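Local structure of glutathione S-transferase family protein (Pseudomonas putida, 3LXZ) at residues A[12-20]-A[157-165]; A[89-97]-A[137-148]. The protein probably catalyses the conjugation of reduced glutathione to a wide range of hydrophobic electrophiles, as a two-subunit member of the glutathione transferase superfamily. All coordinates share one frame; numbering follows the deposited sequence.

Interaction 1 (A[12-20]-A[157-165]); sequences NYYNMVKLA and LMFCFSVDL
The phenyl ring of F161 lies against the first helix of the thioredoxin-like domain, one face covered by N15, whose CB stands 4.0 Å from the centroid of the F161 ring and only 11° off its normal. This is an interdomain contact of the glutathione transferase fold: helix 12-23 packs nearly antiparallel, at 150°, on helix 154-174 of the all-helical domain, with the axes of the two segments 9.1 Å apart. Knobs fit into holes from both sides. F161 enters between N12, N15, M16 and L19, while SG of its neighbour C160 sits over the rim of the ring on the face opposite N15. L19 reaches the ring obliquely, its CD2 3.7 Å from CE2 of F161, and the same methyl meets CD2 of L157.

M16, a selenomethionine, is the reciprocal knob among L157, M158, F161 and S162. With CG anti to the carbonyl carbon and the chain extended beyond, its side chain runs past F161 in the opposite direction, CG touching CD2 of the ring, and its selenium lies 3.6 Å from CE of M158. M158, the second selenomethionine, bends at chi2 and chi3, which folds its own selenium back toward M16 and carries CE to CE1 of Y13, 4.0 Å away. The Met-aromatic approach to that ring is oblique.

Y13 turns its hydroxyl to E102 of helix 84-106, and Y13 and M16 also touch T63, a glutathione-binding residue, so this buried seam runs beside residues that bind glutathione. N12 ND2, which also bonds E102, joins the domains by donating to O of F161 at 3.1 Å, with an N-H...O angle of 159° and the acceptor exactly in the plane of the N12 amide.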
loop_
_atom_site.group_PDB
_atom_site.type_symbol
_atom_site.label_atom_id
_atom_site.label_comp_id
_atom_site.label_asym_id
_atom_site.label_seq_id
_atom_site.Cartn_x
_atom_site.Cartn_y
_atom_site.Cartn_z
ATOM N N ASN A 12 -12.783 -8.885 4.019
ATOM C CA ASN A 12 -11.506 -9.589 4.114
ATOM C C ASN A 12 -10.433 -8.830 4.917
ATOM O O ASN A 12 -9.767 -9.421 5.774
ATOM C CB ASN A 12 -11.007 -10.030 2.731
ATOM C CG ASN A 12 -10.648 -8.848 1.806
ATOM O OD1 ASN A 12 -11.239 -7.770 1.877
ATOM N ND2 ASN A 12 -9.673 -9.076 0.932
ATOM N N TYR A 13 -10.315 -7.519 4.700
ATOM C CA TYR A 13 -9.339 -6.718 5.455
ATOM C C TYR A 13 -9.689 -6.700 6.957
ATOM O O TYR A 13 -8.809 -6.715 7.800
ATOM C CB TYR A 13 -9.325 -5.288 4.912
ATOM C CG TYR A 13 -8.582 -5.108 3.603
ATOM C CD1 TYR A 13 -7.188 -5.073 3.562
ATOM C CD2 TYR A 13 -9.285 -4.938 2.397
ATOM C CE1 TYR A 13 -6.506 -4.894 2.360
ATOM C CE2 TYR A 13 -8.617 -4.749 1.184
ATOM C CZ TYR A 13 -7.239 -4.727 1.173
ATOM O OH TYR A 13 -6.572 -4.557 -0.019
ATOM N N TYR A 14 -10.980 -6.700 7.286
ATOM C CA TYR A 14 -11.410 -6.777 8.693
ATOM C C TYR A 14 -10.987 -8.137 9.260
ATOM O O TYR A 14 -10.453 -8.213 10.377
ATOM C CB TYR A 14 -12.927 -6.601 8.777
ATOM C CG TYR A 14 -13.580 -6.766 10.160
ATOM C CD1 TYR A 14 -13.658 -5.692 11.049
ATOM C CD2 TYR A 14 -14.197 -7.974 10.525
ATOM C CE1 TYR A 14 -14.339 -5.814 12.293
ATOM C CE2 TYR A 14 -14.873 -8.120 11.788
ATOM C CZ TYR A 14 -14.923 -7.052 12.649
ATOM O OH TYR A 14 -15.564 -7.195 13.866
ATOM N N ASN A 15 -11.233 -9.194 8.490
ATOM C CA ASN A 15 -10.929 -10.547 8.973
ATOM C C ASN A 15 -9.439 -10.781 9.256
ATOM O O ASN A 15 -9.063 -11.519 10.181
ATOM C CB ASN A 15 -11.566 -11.615 8.064
ATOM C CG ASN A 15 -13.068 -11.742 8.295
ATOM O OD1 ASN A 15 -13.564 -11.460 9.395
ATOM N ND2 ASN A 15 -13.795 -12.168 7.269
HETATM N N MSE A 16 -8.589 -10.109 8.483
HETATM C CA MSE A 16 -7.145 -10.127 8.710
HETATM C C MSE A 16 -6.779 -9.567 10.078
HETATM O O MSE A 16 -6.023 -10.199 10.804
HETATM C CB MSE A 16 -6.428 -9.352 7.588
HETATM C CG MSE A 16 -6.495 -9.965 6.172
HETATM SE SE MSE A 16 -5.797 -8.550 4.985
HETATM C CE MSE A 16 -6.796 -8.910 3.306
ATOM N N VAL A 17 -7.319 -8.402 10.447
ATOM C CA VAL A 17 -7.058 -7.887 11.786
ATOM C C VAL A 17 -7.652 -8.800 12.854
ATOM O O VAL A 17 -6.985 -9.083 13.856
ATOM C CB VAL A 17 -7.523 -6.454 11.935
ATOM C CG1 VAL A 17 -7.199 -5.943 13.363
ATOM C CG2 VAL A 17 -6.730 -5.592 10.887
ATOM N N LYS A 18 -8.888 -9.238 12.635
ATOM C CA LYS A 18 -9.574 -10.120 13.581
ATOM C C LYS A 18 -8.764 -11.387 13.863
ATOM O O LYS A 18 -8.576 -11.759 15.054
ATOM C CB LYS A 18 -10.971 -10.427 13.065
ATOM C CG LYS A 18 -11.832 -11.353 13.925
ATOM C CD LYS A 18 -13.300 -11.215 13.465
ATOM C CE LYS A 18 -14.257 -12.165 14.194
ATOM N NZ LYS A 18 -15.620 -12.036 13.593
ATOM N N LEU A 19 -8.230 -12.025 12.808
ATOM C CA LEU A 19 -7.388 -13.200 13.031
ATOM C C LEU A 19 -6.144 -12.877 13.852
ATOM O O LEU A 19 -5.752 -13.671 14.708
ATOM C CB LEU A 19 -7.011 -13.881 11.722
ATOM C CG LEU A 19 -6.277 -15.225 11.797
ATOM C CD1 LEU A 19 -7.023 -16.225 12.709
ATOM C CD2 LEU A 19 -6.147 -15.764 10.375
ATOM N N ALA A 20 -5.522 -11.707 13.598
ATOM C CA ALA A 20 -4.292 -11.327 14.307
ATOM C C ALA A 20 -4.614 -11.205 15.799
ATOM O O ALA A 20 -3.872 -11.719 16.634
ATOM C CB ALA A 20 -3.743 -9.979 13.774
ATOM N N LEU A 157 -1.586 -13.525 6.982
ATOM C CA LEU A 157 -2.918 -12.974 7.120
ATOM C C LEU A 157 -3.378 -12.305 5.822
ATOM O O LEU A 157 -4.484 -12.569 5.341
ATOM C CB LEU A 157 -3.010 -12.019 8.326
ATOM C CG LEU A 157 -2.378 -12.512 9.653
ATOM C CD1 LEU A 157 -2.506 -11.454 10.780
ATOM C CD2 LEU A 157 -2.955 -13.873 10.074
HETATM N N MSE A 158 -2.542 -11.447 5.234
HETATM C CA MSE A 158 -2.914 -10.841 3.949
HETATM C C MSE A 158 -3.042 -11.924 2.869
HETATM O O MSE A 158 -3.951 -11.871 2.035
HETATM C CB MSE A 158 -1.850 -9.799 3.565
HETATM C CG MSE A 158 -2.029 -9.104 2.240
HETATM SE SE MSE A 158 -3.522 -7.866 2.165
HETATM C CE MSE A 158 -3.159 -6.604 3.619
ATOM N N PHE A 159 -2.146 -12.899 2.871
ATOM C CA PHE A 159 -2.256 -14.034 1.934
ATOM C C PHE A 159 -3.588 -14.786 2.062
ATOM O O PHE A 159 -4.282 -14.999 1.101
ATOM C CB PHE A 159 -1.107 -15.008 2.174
ATOM C CG PHE A 159 -1.223 -16.312 1.392
ATOM C CD1 PHE A 159 -0.630 -16.430 0.134
ATOM C CD2 PHE A 159 -1.909 -17.405 1.921
ATOM C CE1 PHE A 159 -0.726 -17.616 -0.607
ATOM C CE2 PHE A 159 -1.989 -18.617 1.201
ATOM C CZ PHE A 159 -1.426 -18.706 -0.067
ATOM N N CYS A 160 -3.950 -15.195 3.269
ATOM C CA CYS A 160 -5.023 -16.159 3.343
ATOM C C CYS A 160 -6.399 -15.531 3.093
ATOM O O CYS A 160 -7.313 -16.214 2.678
ATOM C CB CYS A 160 -4.937 -16.985 4.618
ATOM S SG CYS A 160 -5.569 -16.134 5.986
ATOM N N PHE A 161 -6.527 -14.209 3.293
ATOM C CA PHE A 161 -7.776 -13.521 3.008
ATOM C C PHE A 161 -7.759 -12.677 1.734
ATOM O O PHE A 161 -8.771 -12.017 1.433
ATOM C CB PHE A 161 -8.199 -12.644 4.212
ATOM C CG PHE A 161 -8.529 -13.425 5.449
ATOM C CD1 PHE A 161 -9.663 -14.244 5.498
ATOM C CD2 PHE A 161 -7.752 -13.293 6.604
ATOM C CE1 PHE A 161 -9.975 -14.933 6.680
ATOM C CE2 PHE A 161 -8.074 -13.977 7.783
ATOM C CZ PHE A 161 -9.161 -14.804 7.813
ATOM N N SER A 162 -6.664 -12.713 0.971
ATOM C CA SER A 162 -6.666 -12.133 -0.384
ATOM C C SER A 162 -6.699 -13.217 -1.478
ATOM O O SER A 162 -7.435 -13.115 -2.482
ATOM C CB SER A 162 -5.391 -11.297 -0.595
ATOM O OG SER A 162 -5.356 -10.206 0.301
ATOM N N VAL A 163 -5.869 -14.225 -1.311
ATOM C CA VAL A 163 -5.633 -15.219 -2.376
ATOM C C VAL A 163 -6.888 -16.082 -2.629
ATOM O O VAL A 163 -7.166 -16.440 -3.785
ATOM C CB VAL A 163 -4.356 -16.061 -2.124
ATOM C CG1 VAL A 163 -4.243 -17.192 -3.120
ATOM C CG2 VAL A 163 -3.078 -15.164 -2.259
ATOM N N ASP A 164 -7.660 -16.362 -1.574
ATOM C CA ASP A 164 -8.992 -17.016 -1.732
ATOM C C ASP A 164 -9.931 -16.207 -2.630
ATOM O O ASP A 164 -10.519 -16.741 -3.583
ATOM C CB ASP A 164 -9.667 -17.291 -0.371
ATOM C CG ASP A 164 -9.938 -16.004 0.449
ATOM O OD1 ASP A 164 -9.198 -15.003 0.280
ATOM O OD2 ASP A 164 -10.903 -15.999 1.257
ATOM N N LEU A 165 -10.080 -14.918 -2.332
ATOM C CA LEU A 165 -10.912 -14.072 -3.168
ATOM C C LEU A 165 -10.356 -13.868 -4.554
ATOM O O LEU A 165 -11.124 -13.790 -5.531
ATOM C CB LEU A 165 -11.149 -12.741 -2.479
ATOM C CG LEU A 165 -11.864 -12.823 -1.131
ATOM C CD1 LEU A 165 -12.195 -11.409 -0.670
ATOM C CD2 LEU A 165 -13.147 -13.708 -1.193
#

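Interaction 2 (A[89-97]-A[137-148]); sequences KVRELLKEI and LKRNGRFAPYVA
N140 pushes its side chain into a hole on helix 84-106 formed by K89, E92, L93 and E96. Its CB lies 3.9 Å from CD2 of L93, and CG, anti to the backbone N (chi1 -160°), carries the amide onward among the polar groups. OD1 takes a bond from NZ of K89 at 3.0 Å, in the carbonyl plane and on a lone pair. ND2 spends itself on two carboxylates: it reaches OE1 of E92 at 3.0 Å from above the carboxylate plane, and OE1 of E96 at 2.9 Å on the syn side. These three bonds fix the rotation of the amide, and a leucine here would probably leave the carboxylates of E92 and E96 without their bonds from ND2, and K89 NZ with only its bridge to E92 among these bonds, in a buried setting. That salt bridge runs from NZ of K89 to OE1 of E92, while OE2 of E92 bonds S61 of the second subunit. R142 crosses K89 at about a right angle and folds back to donate from NH1 to O of N140.

Next to this network L93 CD1 packs on V147 CG1 at 3.8 Å and on A148, and L137 CD1 meets I97. This knob-into-hole contact, in the last turn of helix 120-140, joins two helices of the all-helical C-terminal domain typical of glutathione transferases, here beside the dimer interface.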
loop_
_atom_site.group_PDB
_atom_site.type_symbol
_atom_site.label_atom_id
_atom_site.label_comp_id
_atom_site.label_asym_id
_atom_site.label_seq_id
_atom_site.Cartn_x
_atom_site.Cartn_y
_atom_site.Cartn_z
ATOM N N LYS A 89 11.134 -7.889 5.192
ATOM C CA LYS A 89 10.759 -8.880 4.177
ATOM C C LYS A 89 9.307 -9.336 4.337
ATOM O O LYS A 89 8.602 -9.473 3.340
ATOM C CB LYS A 89 11.711 -10.093 4.183
ATOM C CG LYS A 89 13.052 -9.807 3.523
ATOM C CD LYS A 89 12.907 -9.444 2.018
ATOM C CE LYS A 89 12.363 -10.580 1.207
ATOM N NZ LYS A 89 12.645 -10.374 -0.261
ATOM N N VAL A 90 8.850 -9.508 5.575
ATOM C CA VAL A 90 7.408 -9.791 5.820
ATOM C C VAL A 90 6.572 -8.649 5.272
ATOM O O VAL A 90 5.570 -8.862 4.556
ATOM C CB VAL A 90 7.099 -9.936 7.293
ATOM C CG1 VAL A 90 5.564 -9.939 7.546
ATOM C CG2 VAL A 90 7.708 -11.239 7.808
ATOM N N ARG A 91 6.971 -7.424 5.616
ATOM C CA ARG A 91 6.215 -6.248 5.163
ATOM C C ARG A 91 6.219 -6.042 3.656
ATOM O O ARG A 91 5.202 -5.617 3.088
ATOM C CB ARG A 91 6.670 -5.004 5.899
ATOM C CG ARG A 91 6.249 -5.068 7.373
ATOM C CD ARG A 91 6.914 -4.018 8.229
ATOM N NE ARG A 91 6.343 -4.022 9.562
ATOM C CZ ARG A 91 7.042 -4.092 10.697
ATOM N NH1 ARG A 91 8.361 -4.148 10.688
ATOM N NH2 ARG A 91 6.400 -4.105 11.854
ATOM N N GLU A 92 7.358 -6.311 3.017
ATOM C CA GLU A 92 7.436 -6.344 1.531
ATOM C C GLU A 92 6.442 -7.352 0.922
ATOM O O GLU A 92 5.649 -7.023 0.027
ATOM C CB GLU A 92 8.866 -6.615 1.064
ATOM C CG GLU A 92 9.061 -6.582 -0.445
ATOM C CD GLU A 92 10.361 -7.257 -0.866
ATOM O OE1 GLU A 92 10.695 -8.345 -0.314
ATOM O OE2 GLU A 92 11.056 -6.704 -1.760
ATOM N N LEU A 93 6.478 -8.590 1.401
ATOM C CA LEU A 93 5.501 -9.574 0.956
ATOM C C LEU A 93 4.027 -9.202 1.220
ATOM O O LEU A 93 3.159 -9.351 0.326
ATOM C CB LEU A 93 5.840 -10.946 1.589
ATOM C CG LEU A 93 7.077 -11.597 0.942
ATOM C CD1 LEU A 93 7.680 -12.683 1.867
ATOM C CD2 LEU A 93 6.785 -12.209 -0.429
ATOM N N LEU A 94 3.730 -8.713 2.425
ATOM C CA LEU A 94 2.377 -8.246 2.726
ATOM C C LEU A 94 1.935 -7.147 1.734
ATOM O O LEU A 94 0.823 -7.198 1.186
ATOM C CB LEU A 94 2.274 -7.722 4.164
ATOM C CG LEU A 94 0.863 -7.331 4.668
ATOM C CD1 LEU A 94 0.907 -7.407 6.178
ATOM C CD2 LEU A 94 0.450 -5.874 4.267
ATOM N N LYS A 95 2.811 -6.175 1.502
ATOM C CA LYS A 95 2.524 -5.079 0.558
ATOM C C LYS A 95 2.290 -5.590 -0.864
ATOM O O LYS A 95 1.382 -5.095 -1.580
ATOM C CB LYS A 95 3.672 -4.069 0.500
ATOM C CG LYS A 95 3.274 -2.752 -0.167
ATOM C CD LYS A 95 4.371 -1.725 -0.083
ATOM C CE LYS A 95 3.952 -0.395 -0.835
ATOM N NZ LYS A 95 3.159 0.446 0.095
ATOM N N GLU A 96 3.115 -6.533 -1.293
ATOM C CA GLU A 96 2.962 -7.085 -2.640
ATOM C C GLU A 96 1.625 -7.789 -2.800
ATOM O O GLU A 96 0.985 -7.707 -3.849
ATOM C CB GLU A 96 4.097 -8.051 -3.005
ATOM C CG GLU A 96 5.400 -7.309 -3.235
ATOM C CD GLU A 96 6.668 -8.145 -3.194
ATOM O OE1 GLU A 96 6.713 -9.335 -2.722
ATOM O OE2 GLU A 96 7.660 -7.550 -3.657
ATOM N N ILE A 97 1.220 -8.542 -1.787
ATOM C CA ILE A 97 -0.042 -9.251 -1.890
ATOM C C ILE A 97 -1.181 -8.241 -1.953
ATOM O O ILE A 97 -2.072 -8.341 -2.791
ATOM C CB ILE A 97 -0.236 -10.292 -0.765
ATOM C CG1 ILE A 97 0.796 -11.402 -0.882
ATOM C CG2 ILE A 97 -1.622 -10.902 -0.881
ATOM C CD1 ILE A 97 0.978 -12.184 0.470
ATOM N N LEU A 137 4.539 -13.124 -6.191
ATOM C CA LEU A 137 4.425 -13.918 -4.964
ATOM C C LEU A 137 5.212 -15.231 -5.050
ATOM O O LEU A 137 5.863 -15.657 -4.068
ATOM C CB LEU A 137 2.934 -14.156 -4.617
ATOM C CG LEU A 137 2.633 -14.905 -3.319
ATOM C CD1 LEU A 137 3.284 -14.230 -2.114
ATOM C CD2 LEU A 137 1.108 -15.108 -3.115
ATOM N N LYS A 138 5.193 -15.851 -6.217
ATOM C CA LYS A 138 5.893 -17.118 -6.397
ATOM C C LYS A 138 7.397 -16.923 -6.335
ATOM O O LYS A 138 8.111 -17.739 -5.741
ATOM C CB LYS A 138 5.534 -17.767 -7.735
ATOM C CG LYS A 138 6.172 -19.171 -7.896
ATOM C CD LYS A 138 6.189 -19.587 -9.366
ATOM C CE LYS A 138 4.786 -19.616 -9.837
ATOM N NZ LYS A 138 4.015 -20.599 -9.032
ATOM N N ARG A 139 7.857 -15.825 -6.945
ATOM C CA ARG A 139 9.270 -15.494 -7.018
ATOM C C ARG A 139 9.826 -15.063 -5.666
ATOM O O ARG A 139 10.950 -15.437 -5.300
ATOM C CB ARG A 139 9.416 -14.419 -8.100
ATOM C CG ARG A 139 10.657 -13.605 -8.235
ATOM C CD ARG A 139 10.425 -12.558 -9.329
ATOM N NE ARG A 139 9.907 -13.141 -10.575
ATOM C CZ ARG A 139 8.785 -12.788 -11.232
ATOM N NH1 ARG A 139 7.984 -11.817 -10.818
ATOM N NH2 ARG A 139 8.457 -13.427 -12.354
ATOM N N ASN A 140 9.048 -14.282 -4.925
ATOM C CA ASN A 140 9.540 -13.650 -3.694
ATOM C C ASN A 140 9.196 -14.385 -2.418
ATOM O O ASN A 140 9.913 -14.254 -1.421
ATOM C CB ASN A 140 9.059 -12.184 -3.627
ATOM C CG ASN A 140 9.881 -11.340 -2.687
ATOM O OD1 ASN A 140 11.089 -11.473 -2.626
ATOM N ND2 ASN A 140 9.239 -10.454 -1.967
ATOM N N GLY A 141 8.112 -15.167 -2.445
ATOM C CA GLY A 141 7.631 -15.900 -1.264
ATOM C C GLY A 141 8.512 -17.091 -0.964
ATOM O O GLY A 141 9.077 -17.690 -1.871
ATOM N N ARG A 142 8.684 -17.415 0.310
ATOM C CA ARG A 142 9.474 -18.586 0.686
ATOM C C ARG A 142 8.614 -19.848 0.753
ATOM O O ARG A 142 9.026 -20.911 0.283
ATOM C CB ARG A 142 10.166 -18.362 2.029
ATOM C CG ARG A 142 11.469 -17.549 1.983
ATOM C CD ARG A 142 11.290 -16.158 1.396
ATOM N NE ARG A 142 12.411 -15.291 1.768
ATOM C CZ ARG A 142 12.907 -14.289 1.047
ATOM N NH1 ARG A 142 12.400 -13.952 -0.157
ATOM N NH2 ARG A 142 13.936 -13.619 1.554
ATOM N N PHE A 143 7.419 -19.716 1.313
ATOM C CA PHE A 143 6.467 -20.827 1.435
ATOM C C PHE A 143 7.097 -22.026 2.117
ATOM O O PHE A 143 7.211 -23.114 1.542
ATOM C CB PHE A 143 5.898 -21.193 0.075
ATOM C CG PHE A 143 4.998 -20.161 -0.476
ATOM C CD1 PHE A 143 3.704 -20.054 -0.009
ATOM C CD2 PHE A 143 5.464 -19.246 -1.440
ATOM C CE1 PHE A 143 2.853 -19.074 -0.517
ATOM C CE2 PHE A 143 4.646 -18.282 -1.959
ATOM C CZ PHE A 143 3.324 -18.181 -1.495
ATOM N N ALA A 144 7.500 -21.826 3.355
ATOM C CA ALA A 144 8.309 -22.822 4.033
ATOM C C ALA A 144 7.730 -23.274 5.368
ATOM O O ALA A 144 8.485 -23.563 6.270
ATOM C CB ALA A 144 9.765 -22.292 4.226
ATOM N N PRO A 145 6.405 -23.452 5.470
ATOM C CA PRO A 145 5.311 -23.412 4.485
ATOM C C PRO A 145 4.689 -22.029 4.316
ATOM O O PRO A 145 3.977 -21.781 3.333
ATOM C CB PRO A 145 4.269 -24.349 5.087
ATOM C CG PRO A 145 4.489 -24.187 6.575
ATOM C CD PRO A 145 5.972 -24.061 6.738
ATOM N N TYR A 146 4.942 -21.160 5.287
ATOM C CA TYR A 146 4.341 -19.828 5.321
ATOM C C TYR A 146 4.973 -18.868 4.319
ATOM O O TYR A 146 6.060 -19.129 3.774
ATOM C CB TYR A 146 4.422 -19.259 6.747
ATOM C CG TYR A 146 3.807 -20.162 7.765
ATOM C CD1 TYR A 146 2.447 -20.106 8.020
ATOM C CD2 TYR A 146 4.585 -21.071 8.491
ATOM C CE1 TYR A 146 1.860 -20.947 8.965
ATOM C CE2 TYR A 146 3.994 -21.907 9.446
ATOM C CZ TYR A 146 2.635 -21.839 9.659
ATOM O OH TYR A 146 2.025 -22.644 10.600
ATOM N N VAL A 147 4.289 -17.755 4.078
ATOM C CA VAL A 147 4.709 -16.839 3.037
ATOM C C VAL A 147 6.177 -16.454 3.130
ATOM O O VAL A 147 6.921 -16.580 2.136
ATOM C CB VAL A 147 3.813 -15.563 2.909
ATOM C CG1 VAL A 147 4.376 -14.643 1.827
ATOM C CG2 VAL A 147 2.396 -15.947 2.534
ATOM N N ALA A 148 6.598 -16.044 4.330
ATOM C CA ALA A 148 7.896 -15.425 4.496
ATOM C C ALA A 148 8.907 -16.402 5.011
ATOM O O ALA A 148 10.087 -16.054 5.126
ATOM C CB ALA A 148 7.787 -14.222 5.460
#

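How the interactions relate
From the N terminus the chain runs through strand 3-7 into helix 12-23, the first partner of interaction 1. It then completes the four-stranded sheet and helix 63-73 before entering the helical domain. Helix 84-106 supplies the first half of interaction 2, and that loop closes where helix 120-140 ends and the turn leads on to A148. After a short loop helix 154-174 follows and closes the much wider loop of interaction 1, so interaction 2 is nested inside it. One ties the two domains together, the other works within the helical domain. They meet where M158 and S162 pack on I97, and F159 on V147.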